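Local coordinates for protein tryptophan--tRNA ligase (Aeropyrum pernix, PDB 3A04) that catalyses the ATP-dependent joining of L-tryptophan to tRNA(Trp), releasing AMP and diphosphate, at residues Ser30-Leu35 with Lys60-Lys65; Lys65-Arg70 with Tyr207-Val212; Gly81-Gly86 with Ala134-Leu139; Arg126-Glu131 with Phe148-Asn153. All coordinates share one frame; numbering follows the deposited sequence. Where two conformers were deposited one is given.

Contact 1: Ser30-Leu35 with Lys60-Lys65; sequences SEVLPL and KILEAK
Val32 and Leu35 meet Leu62 and Glu63 through side chains alone. No hydrogen bond joins the two segments.

The apolar part centres on Leu62. Its CD1 branch touches both partners, lying 4.0 Å from Val32 CB and 4.1 Å from Leu35 CB. Nearer the backbone, Leu62 CB meets Leu35 CB at 4.1 Å. The first torsion of Leu62 sets CG opposite its carbonyl carbon (chi1 -77°), and from there CD1 reaches across to the other segment. Val32 and Leu62 are both buried.

The second kind of contact is with the aliphatic part of a charged residue. Leu35 and Glu63 cross obliquely, with Leu35 CD2 3.7 Å from Glu63 CG. The other branch, Leu35 CD1, lies 3.8 Å from Glu63 OE2, an apolar neighbour for the carboxylate. Glu63 is extended beyond CG and exposed, so the contact runs from a buried side at Val32 and Leu62 to a solvent-facing one.

Residues 30-31 belong to a 3-10 segment begun earlier; helix 33-38 follows. This helix comes after strand 27-28 and rests on helix 58-66, which leads from strand 52-56 to strand 72-77. Strands 27-28 and 52-56 pair antiparallel at one end of the sheet.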
loop_
_atom_site.group_PDB
_atom_site.type_symbol
_atom_site.label_atom_id
_atom_site.label_comp_id
_atom_site.label_asym_id
_atom_site.label_seq_id
_atom_site.Cartn_x
_atom_site.Cartn_y
_atom_site.Cartn_z
ATOM N N SER A 30 -32.276 -8.867 -17.539
ATOM C CA SER A 30 -33.748 -8.644 -17.593
ATOM C C SER A 30 -34.481 -8.784 -16.210
ATOM O O SER A 30 -35.516 -8.144 -15.972
ATOM C CB SER A 30 -34.357 -9.592 -18.640
ATOM O OG SER A 30 -33.878 -10.907 -18.401
ATOM N N GLU A 31 -33.897 -9.534 -15.267
ATOM C CA GLU A 31 -34.548 -9.699 -13.945
ATOM C C GLU A 31 -34.638 -8.368 -13.184
ATOM O O GLU A 31 -35.466 -8.213 -12.274
ATOM C CB GLU A 31 -33.829 -10.763 -13.125
ATOM C CG GLU A 31 -33.742 -12.153 -13.794
ATOM C CD GLU A 31 -33.032 -13.196 -12.874
ATOM O OE1 GLU A 31 -32.551 -12.812 -11.751
ATOM O OE2 GLU A 31 -32.963 -14.396 -13.267
ATOM N N VAL A 32 -33.844 -7.354 -13.573
ATOM C CA VAL A 32 -33.977 -6.095 -12.854
ATOM C C VAL A 32 -34.914 -5.131 -13.510
ATOM O O VAL A 32 -35.080 -4.035 -13.003
ATOM C CB VAL A 32 -32.627 -5.325 -12.602
ATOM C CG1 VAL A 32 -31.684 -6.127 -11.763
ATOM C CG2 VAL A 32 -31.940 -4.819 -13.954
ATOM N N LEU A 33 -35.549 -5.506 -14.615
ATOM C CA LEU A 33 -36.424 -4.557 -15.305
ATOM C C LEU A 33 -37.482 -3.942 -14.399
ATOM O O LEU A 33 -37.652 -2.693 -14.372
ATOM C CB LEU A 33 -36.967 -5.121 -16.640
ATOM C CG LEU A 33 -35.819 -5.342 -17.658
ATOM C CD1 LEU A 33 -36.162 -6.204 -18.888
ATOM C CD2 LEU A 33 -35.118 -4.000 -18.116
ATOM N N PRO A 34 -38.165 -4.787 -13.592
ATOM C CA PRO A 34 -39.233 -4.246 -12.778
ATOM C C PRO A 34 -38.622 -3.322 -11.706
ATOM O O PRO A 34 -39.177 -2.274 -11.419
ATOM C CB PRO A 34 -39.846 -5.499 -12.126
ATOM C CG PRO A 34 -39.562 -6.641 -13.116
ATOM C CD PRO A 34 -38.154 -6.273 -13.607
ATOM N N LEU A 35 -37.456 -3.665 -11.158
ATOM C CA LEU A 35 -36.832 -2.736 -10.197
ATOM C C LEU A 35 -36.421 -1.432 -10.855
ATOM O O LEU A 35 -36.549 -0.323 -10.290
ATOM C CB LEU A 35 -35.644 -3.413 -9.448
ATOM C CG LEU A 35 -36.158 -4.196 -8.232
ATOM C CD1 LEU A 35 -35.161 -5.228 -7.745
ATOM C CD2 LEU A 35 -36.703 -3.271 -7.074
ATOM N N LYS A 60 -30.306 -4.849 -5.444
ATOM C CA LYS A 60 -30.103 -4.193 -4.126
ATOM C C LYS A 60 -29.826 -2.718 -4.326
ATOM O O LYS A 60 -30.298 -1.873 -3.553
ATOM C CB LYS A 60 -28.912 -4.864 -3.385
ATOM C CG LYS A 60 -29.198 -6.345 -2.991
ATOM C CD LYS A 60 -27.977 -7.071 -2.437
ATOM C CE LYS A 60 -27.491 -6.577 -1.059
ATOM N NZ LYS A 60 -26.169 -7.263 -0.592
ATOM N N ILE A 61 -29.065 -2.378 -5.403
ATOM C CA ILE A 61 -28.768 -0.942 -5.625
ATOM C C ILE A 61 -30.041 -0.169 -5.902
ATOM O O ILE A 61 -30.241 0.918 -5.377
ATOM C CB ILE A 61 -27.838 -0.749 -6.878
ATOM C CG1 ILE A 61 -26.609 -1.635 -6.763
ATOM C CG2 ILE A 61 -27.487 0.763 -7.033
ATOM C CD1 ILE A 61 -25.719 -1.205 -5.481
ATOM N N LEU A 62 -30.862 -0.727 -6.791
ATOM C CA LEU A 62 -32.037 -0.054 -7.303
ATOM C C LEU A 62 -33.055 0.031 -6.118
ATOM O O LEU A 62 -33.759 1.058 -5.957
ATOM C CB LEU A 62 -32.608 -0.904 -8.487
ATOM C CG LEU A 62 -31.773 -0.723 -9.805
ATOM C CD1 LEU A 62 -32.254 -1.697 -10.934
ATOM C CD2 LEU A 62 -31.721 0.741 -10.299
ATOM N N GLU A 63 -33.037 -1.002 -5.257
ATOM C CA GLU A 63 -33.925 -0.972 -4.032
ATOM C C GLU A 63 -33.519 0.201 -3.164
ATOM O O GLU A 63 -34.386 1.037 -2.717
ATOM C CB GLU A 63 -33.883 -2.324 -3.264
ATOM C CG GLU A 63 -34.820 -3.432 -3.892
ATOM C CD GLU A 63 -34.513 -4.902 -3.505
ATOM O OE1 GLU A 63 -33.565 -5.185 -2.723
ATOM O OE2 GLU A 63 -35.231 -5.813 -4.010
ATOM N N ALA A 64 -32.212 0.316 -2.901
ATOM C CA ALA A 64 -31.775 1.530 -2.136
ATOM C C ALA A 64 -32.175 2.848 -2.793
ATOM O O ALA A 64 -32.707 3.825 -2.135
ATOM C CB ALA A 64 -30.254 1.489 -1.926
ATOM N N LYS A 65 -31.921 2.927 -4.124
ATOM C CA LYS A 65 -32.284 4.137 -4.813
ATOM C C LYS A 65 -33.782 4.495 -4.712
ATOM O O LYS A 65 -34.129 5.701 -4.582
ATOM C CB LYS A 65 -31.923 4.018 -6.287
ATOM C CG LYS A 65 -31.932 5.332 -7.018
ATOM C CD LYS A 65 -31.552 5.052 -8.492
ATOM C CE LYS A 65 -31.086 6.352 -9.116
ATOM N NZ LYS A 65 -32.155 7.429 -9.163
#

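Contact 2: Lys65-Arg70 with Tyr207-Val212; sequences KARGER and YRHVVV
Glu69 and His209 meet with carboxylate and imidazole planes almost perpendicular, 88° apart. Glu69 OE1 lies at the ring edge, in its plane, and receives a weak hydrogen bond from His209 NE2 (3.3 Å, 131° at the hydrogen). Glu69 OE2 turns to Arg67 instead, forming a salt bridge with NE at 2.7 Å. His209 ND1 is bonded to Glu239, so the imidazole has a carboxylate partner at each nitrogen. With an alanine at Glu69, His209 NE2 would probably lose this acceptor and the Arg67 guanidinium its carboxylate mate.

The Arg70 and Tyr207 side chains run alongside each other in the same direction. Arg70 CG touches the ring edge at CE1 (3.5 Å), and chi2 (73°) bends the chain there. Its guanidinium bonds to Asp145 and the Gly101 carbonyl. A water links Arg70 O (2.8 Å) to His209 N (2.9 Å).

Gly68 closes helix 58-66 in a Schellman motif. The chain then enters strand 72-77, which runs parallel to its neighbour, strand 210-215.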
loop_
_atom_site.group_PDB
_atom_site.type_symbol
_atom_site.label_atom_id
_atom_site.label_comp_id
_atom_site.label_asym_id
_atom_site.label_seq_id
_atom_site.Cartn_x
_atom_site.Cartn_y
_atom_site.Cartn_z
ATOM N N LYS A 65 -31.921 2.927 -4.124
ATOM C CA LYS A 65 -32.284 4.137 -4.813
ATOM C C LYS A 65 -33.782 4.495 -4.712
ATOM O O LYS A 65 -34.129 5.701 -4.582
ATOM C CB LYS A 65 -31.923 4.018 -6.287
ATOM C CG LYS A 65 -31.932 5.332 -7.018
ATOM C CD LYS A 65 -31.552 5.052 -8.492
ATOM C CE LYS A 65 -31.086 6.352 -9.116
ATOM N NZ LYS A 65 -32.155 7.429 -9.163
ATOM N N ALA A 66 -34.632 3.506 -4.919
ATOM C CA ALA A 66 -36.092 3.746 -4.823
ATOM C C ALA A 66 -36.552 4.234 -3.416
ATOM O O ALA A 66 -37.509 4.962 -3.319
ATOM C CB ALA A 66 -36.906 2.511 -5.303
ATOM N N ARG A 67 -35.870 3.880 -2.337
ATOM C CA ARG A 67 -36.333 4.381 -1.059
ATOM C C ARG A 67 -35.665 5.689 -0.772
ATOM O O ARG A 67 -35.880 6.255 0.316
ATOM C CB ARG A 67 -36.118 3.410 0.089
ATOM C CG ARG A 67 -34.692 2.923 0.306
ATOM C CD ARG A 67 -34.610 2.202 1.685
ATOM N NE ARG A 67 -33.325 1.542 1.800
ATOM C CZ ARG A 67 -33.079 0.301 1.414
ATOM N NH1 ARG A 67 -34.050 -0.440 0.921
ATOM N NH2 ARG A 67 -31.835 -0.186 1.516
ATOM N N GLY A 68 -34.836 6.172 -1.730
ATOM C CA GLY A 68 -34.358 7.551 -1.663
ATOM C C GLY A 68 -32.903 7.682 -1.251
ATOM O O GLY A 68 -32.411 8.824 -1.024
ATOM N N GLU A 69 -32.199 6.561 -1.166
ATOM C CA GLU A 69 -30.760 6.628 -0.774
ATOM C C GLU A 69 -29.922 7.141 -2.021
ATOM O O GLU A 69 -30.316 6.815 -3.162
ATOM C CB GLU A 69 -30.252 5.231 -0.264
ATOM C CG GLU A 69 -30.519 4.862 1.285
ATOM C CD GLU A 69 -30.055 3.436 1.759
ATOM O OE1 GLU A 69 -29.020 3.139 2.398
ATOM O OE2 GLU A 69 -30.842 2.551 1.575
ATOM N N ARG A 70 -28.862 7.935 -1.829
ATOM C CA ARG A 70 -28.014 8.300 -3.014
ATOM C C ARG A 70 -27.135 7.056 -3.299
ATOM O O ARG A 70 -26.585 6.476 -2.339
ATOM C CB ARG A 70 -27.171 9.560 -2.813
ATOM C CG ARG A 70 -26.505 10.088 -4.164
ATOM C CD ARG A 70 -27.456 10.759 -5.156
ATOM N NE ARG A 70 -26.807 11.253 -6.396
ATOM C CZ ARG A 70 -25.784 12.123 -6.456
ATOM N NH1 ARG A 70 -25.191 12.594 -5.334
ATOM N NH2 ARG A 70 -25.296 12.472 -7.641
ATOM N N TYR A 207 -21.147 6.066 0.451
ATOM C CA TYR A 207 -21.952 5.412 -0.577
ATOM C C TYR A 207 -21.854 3.891 -0.467
ATOM O O TYR A 207 -20.986 3.198 -1.047
ATOM C CB TYR A 207 -21.603 5.886 -2.014
ATOM C CG TYR A 207 -21.863 7.357 -2.289
ATOM C CD1 TYR A 207 -23.092 7.786 -2.843
ATOM C CD2 TYR A 207 -20.864 8.290 -2.120
ATOM C CE1 TYR A 207 -23.314 9.143 -3.120
ATOM C CE2 TYR A 207 -21.094 9.657 -2.407
ATOM C CZ TYR A 207 -22.332 10.046 -2.893
ATOM O OH TYR A 207 -22.581 11.384 -3.181
ATOM N N ARG A 208 -22.722 3.348 0.348
ATOM C CA ARG A 208 -22.638 1.956 0.594
ATOM C C ARG A 208 -23.072 1.138 -0.631
ATOM O O ARG A 208 -22.563 0.025 -0.883
ATOM C CB ARG A 208 -23.606 1.632 1.773
ATOM C CG ARG A 208 -23.989 0.150 1.719
ATOM C CD ARG A 208 -24.669 -0.252 3.031
ATOM N NE ARG A 208 -23.724 -0.181 4.167
ATOM C CZ ARG A 208 -24.157 -0.387 5.409
ATOM N NH1 ARG A 208 -25.479 -0.605 5.623
ATOM N NH2 ARG A 208 -23.301 -0.369 6.404
ATOM N N HIS A 209 -23.993 1.689 -1.403
ATOM C CA HIS A 209 -24.527 0.935 -2.532
ATOM C C HIS A 209 -23.795 1.410 -3.829
ATOM O O HIS A 209 -24.051 2.523 -4.304
ATOM C CB HIS A 209 -26.003 1.218 -2.582
ATOM C CG HIS A 209 -26.705 0.857 -1.308
ATOM N ND1 HIS A 209 -26.859 -0.459 -0.935
ATOM C CD2 HIS A 209 -27.206 1.600 -0.289
ATOM C CE1 HIS A 209 -27.440 -0.524 0.253
ATOM N NE2 HIS A 209 -27.634 0.701 0.682
ATOM N N VAL A 210 -22.910 0.577 -4.355
ATOM C CA VAL A 210 -22.059 0.981 -5.491
ATOM C C VAL A 210 -22.175 -0.091 -6.551
ATOM O O VAL A 210 -22.149 -1.270 -6.236
ATOM C CB VAL A 210 -20.551 0.947 -5.110
ATOM C CG1 VAL A 210 -19.674 1.615 -6.273
ATOM C CG2 VAL A 210 -20.340 1.635 -3.848
ATOM N N VAL A 211 -22.241 0.307 -7.827
ATOM C CA VAL A 211 -22.282 -0.693 -8.876
ATOM C C VAL A 211 -21.050 -0.461 -9.735
ATOM O O VAL A 211 -20.565 0.673 -9.859
ATOM C CB VAL A 211 -23.636 -0.611 -9.712
ATOM C CG1 VAL A 211 -23.855 0.860 -10.409
ATOM C CG2 VAL A 211 -23.701 -1.790 -10.749
ATOM N N VAL A 212 -20.465 -1.533 -10.268
ATOM C CA VAL A 212 -19.269 -1.413 -11.101
ATOM C C VAL A 212 -19.595 -2.058 -12.448
ATOM O O VAL A 212 -19.944 -3.285 -12.499
ATOM C CB VAL A 212 -18.118 -2.192 -10.472
ATOM C CG1 VAL A 212 -16.768 -2.022 -11.253
ATOM C CG2 VAL A 212 -17.896 -1.739 -8.941
HETATM O O HOH W 1 -24.934 4.441 -1.374
#

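Contact 3: Gly81-Gly86 with Ala134-Leu139; sequences GKFHFG and ANMIAL
The HIGH signature of class I aminoacyl-tRNA synthetases, which in this family belongs to the ATP site, here packs its Phe83 against helix 121-139 of the Rossmann-type domain. The approach is over a ring face. Asn135 CB sits 3.9 Å from the centroid of the Phe83 ring, 13° off the normal, a CH-pi contact. The Asn135 amide is tilted by 21° from the ring plane, and its ND2 lies 3.7 Å from Phe83 CB. Both polar ends of this amide are bonded elsewhere: OD1 to His352 and ND2 to the Glu131 carbonyl.

The far end of the ring meets apolar groups. Leu139 CD1 is 3.8 Å from Phe83 CZ, and Met136 CG is 4.1 Å from CE2. Phe83 reaches this far because CG is opposite its backbone N (chi1 -171°). Replacing Phe83 by an alanine is likely to open a gap between motif and helix, with Asn135 CB, Met136 CG and Leu139 CD1 losing the ring they share.

Glu131 also accepts a hydrogen bond from Phe83 N. Next along the motif, His84 caps helix 85-99. Its ND1 takes a weak bond from Gly86 N at 3.0 Å.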
loop_
_atom_site.group_PDB
_atom_site.type_symbol
_atom_site.label_atom_id
_atom_site.label_comp_id
_atom_site.label_asym_id
_atom_site.label_seq_id
_atom_site.Cartn_x
_atom_site.Cartn_y
_atom_site.Cartn_z
ATOM N N GLY A 81 -1.930 5.223 -23.523
ATOM C CA GLY A 81 -2.469 5.155 -24.893
ATOM C C GLY A 81 -3.690 6.010 -25.093
ATOM O O GLY A 81 -4.078 6.793 -24.222
ATOM N N LYS A 82 -4.352 5.904 -26.241
ATOM C CA LYS A 82 -5.374 6.897 -26.513
ATOM C C LYS A 82 -6.754 6.362 -26.176
ATOM O O LYS A 82 -6.978 5.119 -26.199
ATOM C CB LYS A 82 -5.297 7.320 -28.000
ATOM C CG LYS A 82 -3.916 7.998 -28.361
ATOM C CD LYS A 82 -3.976 8.853 -29.625
ATOM C CE LYS A 82 -3.871 8.003 -30.850
ATOM N NZ LYS A 82 -3.327 8.791 -32.072
ATOM N N PHE A 83 -7.686 7.292 -25.913
ATOM C CA PHE A 83 -9.061 6.943 -25.596
ATOM C C PHE A 83 -9.799 6.477 -26.856
ATOM O O PHE A 83 -9.842 7.219 -27.895
ATOM C CB PHE A 83 -9.708 8.211 -25.030
ATOM C CG PHE A 83 -11.067 8.009 -24.437
ATOM C CD1 PHE A 83 -12.187 8.002 -25.240
ATOM C CD2 PHE A 83 -11.208 7.843 -23.043
ATOM C CE1 PHE A 83 -13.477 7.883 -24.688
ATOM C CE2 PHE A 83 -12.440 7.743 -22.499
ATOM C CZ PHE A 83 -13.593 7.742 -23.330
ATOM N N HIS A 84 -10.433 5.301 -26.768
ATOM C CA HIS A 84 -11.024 4.661 -27.923
ATOM C C HIS A 84 -12.483 4.277 -27.671
ATOM O O HIS A 84 -13.039 4.577 -26.587
ATOM C CB HIS A 84 -10.109 3.492 -28.449
ATOM C CG HIS A 84 -9.829 2.418 -27.435
ATOM N ND1 HIS A 84 -10.826 1.803 -26.700
ATOM C CD2 HIS A 84 -8.658 1.866 -27.013
ATOM C CE1 HIS A 84 -10.290 0.878 -25.910
ATOM N NE2 HIS A 84 -8.983 0.873 -26.109
ATOM N N PHE A 85 -13.139 3.649 -28.658
ATOM C CA PHE A 85 -14.548 3.276 -28.484
ATOM C C PHE A 85 -14.801 2.168 -27.437
ATOM O O PHE A 85 -15.920 2.033 -26.993
ATOM C CB PHE A 85 -15.143 2.871 -29.872
ATOM C CG PHE A 85 -15.604 4.091 -30.653
ATOM C CD1 PHE A 85 -14.698 4.949 -31.256
ATOM C CD2 PHE A 85 -16.948 4.411 -30.695
ATOM C CE1 PHE A 85 -15.200 6.132 -31.953
ATOM C CE2 PHE A 85 -17.411 5.504 -31.324
ATOM C CZ PHE A 85 -16.538 6.386 -31.958
ATOM N N GLY A 86 -13.775 1.393 -27.088
ATOM C CA GLY A 86 -13.879 0.459 -25.919
ATOM C C GLY A 86 -14.121 1.310 -24.657
ATOM O O GLY A 86 -15.008 1.056 -23.873
ATOM N N ALA A 134 -10.507 14.565 -20.155
ATOM C CA ALA A 134 -11.041 15.528 -21.122
ATOM C C ALA A 134 -11.970 14.827 -22.109
ATOM O O ALA A 134 -13.016 15.349 -22.385
ATOM C CB ALA A 134 -9.925 16.298 -21.829
ATOM N N ASN A 135 -11.633 13.623 -22.580
ATOM C CA ASN A 135 -12.593 12.907 -23.469
ATOM C C ASN A 135 -13.877 12.506 -22.770
ATOM O O ASN A 135 -14.957 12.540 -23.330
ATOM C CB ASN A 135 -11.934 11.697 -24.100
ATOM C CG ASN A 135 -11.183 12.076 -25.365
ATOM O OD1 ASN A 135 -11.786 12.572 -26.291
ATOM N ND2 ASN A 135 -9.893 11.872 -25.388
ATOM N N MET A 136 -13.785 12.136 -21.500
ATOM C CA MET A 136 -15.000 11.822 -20.757
ATOM C C MET A 136 -15.949 13.027 -20.607
ATOM O O MET A 136 -17.153 12.927 -20.757
ATOM C CB MET A 136 -14.594 11.348 -19.364
ATOM C CG MET A 136 -14.083 9.909 -19.475
ATOM S SD MET A 136 -13.754 9.361 -17.733
ATOM C CE MET A 136 -12.061 8.945 -17.908
ATOM N N ILE A 137 -15.384 14.183 -20.324
ATOM C CA ILE A 137 -16.186 15.408 -20.210
ATOM C C ILE A 137 -16.860 15.756 -21.589
ATOM O O ILE A 137 -18.026 16.138 -21.640
ATOM C CB ILE A 137 -15.251 16.603 -19.838
ATOM C CG1 ILE A 137 -14.632 16.453 -18.438
ATOM C CG2 ILE A 137 -16.017 17.947 -19.835
ATOM C CD1 ILE A 137 -15.561 15.979 -17.394
ATOM N N ALA A 138 -16.078 15.626 -22.652
ATOM C CA ALA A 138 -16.550 15.969 -24.014
ATOM C C ALA A 138 -17.660 14.985 -24.435
ATOM O O ALA A 138 -18.558 15.338 -25.261
ATOM C CB ALA A 138 -15.391 15.919 -24.970
ATOM N N LEU A 139 -17.613 13.758 -23.878
ATOM C CA LEU A 139 -18.697 12.808 -24.085
ATOM C C LEU A 139 -19.971 13.127 -23.376
ATOM O O LEU A 139 -21.001 12.617 -23.770
ATOM C CB LEU A 139 -18.287 11.348 -23.722
ATOM C CG LEU A 139 -17.419 10.535 -24.678
ATOM C CD1 LEU A 139 -16.986 9.193 -24.021
ATOM C CD2 LEU A 139 -18.095 10.242 -26.137
#

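Contact 4: Arg126-Glu131 with Phe148-Asn153; sequences RIAVEE and FYFQTN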
loop_
_atom_site.group_PDB
_atom_site.type_symbol
_atom_site.label_atom_id
_atom_site.label_comp_id
_atom_site.label_asym_id
_atom_site.label_seq_id
_atom_site.Cartn_x
_atom_site.Cartn_y
_atom_site.Cartn_z
ATOM N N ARG A 126 -0.518 13.570 -17.345
ATOM C CA ARG A 126 -0.887 14.263 -18.568
ATOM C C ARG A 126 -1.985 13.503 -19.285
ATOM O O ARG A 126 -3.085 14.018 -19.498
ATOM C CB ARG A 126 0.246 14.675 -19.407
ATOM C CG ARG A 126 -0.126 15.468 -20.646
ATOM C CD ARG A 126 1.048 15.711 -21.528
ATOM N NE ARG A 126 1.658 14.486 -21.985
ATOM C CZ ARG A 126 2.835 14.048 -21.580
ATOM N NH1 ARG A 126 3.543 14.730 -20.704
ATOM N NH2 ARG A 126 3.299 12.915 -22.035
ATOM N N ILE A 127 -1.674 12.262 -19.643
ATOM C CA ILE A 127 -2.609 11.383 -20.367
ATOM C C ILE A 127 -3.913 11.274 -19.607
ATOM O O ILE A 127 -5.014 11.375 -20.169
ATOM C CB ILE A 127 -1.918 9.998 -20.582
ATOM C CG1 ILE A 127 -0.672 10.180 -21.492
ATOM C CG2 ILE A 127 -2.919 8.969 -21.088
ATOM C CD1 ILE A 127 0.077 8.888 -21.623
ATOM N N ALA A 128 -3.841 11.125 -18.272
ATOM C CA ALA A 128 -5.105 10.993 -17.529
ATOM C C ALA A 128 -5.955 12.214 -17.695
ATOM O O ALA A 128 -7.180 12.139 -17.901
ATOM C CB ALA A 128 -4.792 10.798 -15.933
ATOM N N VAL A 129 -5.334 13.396 -17.646
ATOM C CA VAL A 129 -6.204 14.581 -17.712
ATOM C C VAL A 129 -6.662 14.900 -19.184
ATOM O O VAL A 129 -7.843 15.148 -19.462
ATOM C CB VAL A 129 -5.436 15.804 -17.141
ATOM C CG1 VAL A 129 -6.174 17.137 -17.382
ATOM C CG2 VAL A 129 -5.245 15.657 -15.554
ATOM N N GLU A 130 -5.721 14.876 -20.099
ATOM C CA GLU A 130 -5.958 15.402 -21.481
ATOM C C GLU A 130 -6.471 14.356 -22.435
ATOM O O GLU A 130 -7.094 14.696 -23.435
ATOM C CB GLU A 130 -4.605 15.879 -22.033
ATOM C CG GLU A 130 -4.300 17.258 -21.442
ATOM C CD GLU A 130 -3.003 17.900 -21.928
ATOM O OE1 GLU A 130 -2.303 17.388 -22.848
ATOM O OE2 GLU A 130 -2.684 18.936 -21.332
ATOM N N GLU A 131 -6.157 13.078 -22.174
ATOM C CA GLU A 131 -6.683 11.996 -22.962
ATOM C C GLU A 131 -7.909 11.320 -22.290
ATOM O O GLU A 131 -8.869 10.998 -22.969
ATOM C CB GLU A 131 -5.601 10.995 -23.189
ATOM C CG GLU A 131 -5.760 9.991 -24.303
ATOM C CD GLU A 131 -6.128 10.615 -25.705
ATOM O OE1 GLU A 131 -5.688 11.758 -26.110
ATOM O OE2 GLU A 131 -6.873 9.879 -26.385
ATOM N N PHE A 148 -13.487 12.649 -9.985
ATOM C CA PHE A 148 -12.305 11.998 -10.576
ATOM C C PHE A 148 -11.212 12.016 -9.502
ATOM O O PHE A 148 -11.092 13.029 -8.805
ATOM C CB PHE A 148 -11.750 12.827 -11.735
ATOM C CG PHE A 148 -12.745 12.980 -12.927
ATOM C CD1 PHE A 148 -12.795 12.007 -13.920
ATOM C CD2 PHE A 148 -13.595 14.080 -13.013
ATOM C CE1 PHE A 148 -13.687 12.121 -15.036
ATOM C CE2 PHE A 148 -14.495 14.226 -14.159
ATOM C CZ PHE A 148 -14.515 13.238 -15.137
ATOM N N TYR A 149 -10.329 10.981 -9.488
ATOM C CA TYR A 149 -9.215 11.003 -8.573
ATOM C C TYR A 149 -8.120 10.142 -9.046
ATOM O O TYR A 149 -8.366 9.200 -9.878
ATOM C CB TYR A 149 -9.675 10.603 -7.145
ATOM C CG TYR A 149 -9.972 9.127 -7.003
ATOM C CD1 TYR A 149 -8.941 8.205 -6.688
ATOM C CD2 TYR A 149 -11.274 8.673 -7.228
ATOM C CE1 TYR A 149 -9.248 6.781 -6.535
ATOM C CE2 TYR A 149 -11.628 7.272 -7.113
ATOM C CZ TYR A 149 -10.570 6.364 -6.753
ATOM O OH TYR A 149 -10.814 5.014 -6.680
ATOM N N PHE A 150 -6.928 10.371 -8.472
ATOM C CA PHE A 150 -5.737 9.569 -8.763
ATOM C C PHE A 150 -5.516 8.620 -7.574
ATOM O O PHE A 150 -5.663 9.069 -6.425
ATOM C CB PHE A 150 -4.471 10.423 -8.862
ATOM C CG PHE A 150 -4.455 11.337 -10.045
ATOM C CD1 PHE A 150 -3.980 10.894 -11.276
ATOM C CD2 PHE A 150 -4.930 12.646 -9.943
ATOM C CE1 PHE A 150 -3.950 11.809 -12.425
ATOM C CE2 PHE A 150 -4.914 13.540 -11.115
ATOM C CZ PHE A 150 -4.437 13.111 -12.284
ATOM N N GLN A 151 -5.225 7.362 -7.885
ATOM C CA GLN A 151 -4.870 6.348 -6.879
ATOM C C GLN A 151 -3.735 6.877 -5.974
ATOM O O GLN A 151 -3.728 6.539 -4.802
ATOM C CB GLN A 151 -4.331 5.046 -7.486
ATOM C CG GLN A 151 -5.413 4.246 -8.263
ATOM C CD GLN A 151 -4.821 3.017 -8.945
ATOM O OE1 GLN A 151 -3.668 2.983 -9.343
ATOM N NE2 GLN A 151 -5.670 2.020 -9.129
ATOM N N THR A 152 -2.860 7.720 -6.494
ATOM C CA THR A 152 -1.702 8.115 -5.726
ATOM C C THR A 152 -2.023 9.422 -4.996
ATOM O O THR A 152 -1.123 10.016 -4.378
ATOM C CB THR A 152 -0.400 8.330 -6.550
ATOM O OG1 THR A 152 -0.613 9.384 -7.493
ATOM C CG2 THR A 152 0.105 7.025 -7.263
ATOM N N ASN A 153 -3.244 9.883 -5.071
ATOM C CA ASN A 153 -3.529 11.152 -4.367
ATOM C C ASN A 153 -4.882 11.153 -3.708
ATOM O O ASN A 153 -5.653 12.119 -3.798
ATOM C CB ASN A 153 -3.350 12.384 -5.320
ATOM C CG ASN A 153 -3.123 13.682 -4.552
ATOM O OD1 ASN A 153 -2.628 13.638 -3.431
ATOM N ND2 ASN A 153 -3.503 14.832 -5.123
#
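The Phe150 ring meets the helix at one end, through CE1 and CZ. Val129 CG2 lies at its edge, near the ring plane, 4.2 Å from CZ. Ala128 CB approaches the ring obliquely, 3.7 Å from Phe150 CE1. Phe150 CG is opposite its carbonyl carbon (chi1 -68°), which swings the ring from the strand toward the helix. The small methyl of Ala128 allows this close approach, and all three side chains are buried. The same ring touches Ile108 and Asp110.

These residues belong to a beta-alpha-beta unit of the class I Rossmann-type domain. After strand 103-108 and the short helix 110-115, helix 121-139 packs on the sheet before strand 147-150 joins as the parallel neighbour of strand 103-108 and an outermost strand within the chain. Phe148, two residues before Phe150, touches the same helix further on, at Ile133, Met136 and Ile137. The helix widens into a pi-type turn at residues 128-131, where Val129 O probably accepts a hydrogen bond from Ala134 N.

After Phe150 the chain turns, with Asn153 N bonded to Phe150 O at 2.9 Å. The backbone carbonyls of Gln151 and Thr152 accept bonds from Gln163 and Arg160 of the second subunit.

From the N terminus, contact 1 closes first, bringing helix 58-66 back against the start of helix 33-38. Contact 2 opens where contact 1 ends: the two share Lys65 and touch through Ala64 and His209. It closes a long loop, returning strand 210-215 to the end of helix 58-66. Contacts 3 and 4 both fall within that loop. Their segments alternate along the chain, so they cross, and both use helix 121-139. Contact 3 ties this helix to the HIGH motif, and contact 4 ties it to outer strand 147-150. They meet at Glu131 and Phe83. Contacts 1 and 3 lie about 29 Å apart, centre to centre, on opposite sides of the chain's centre.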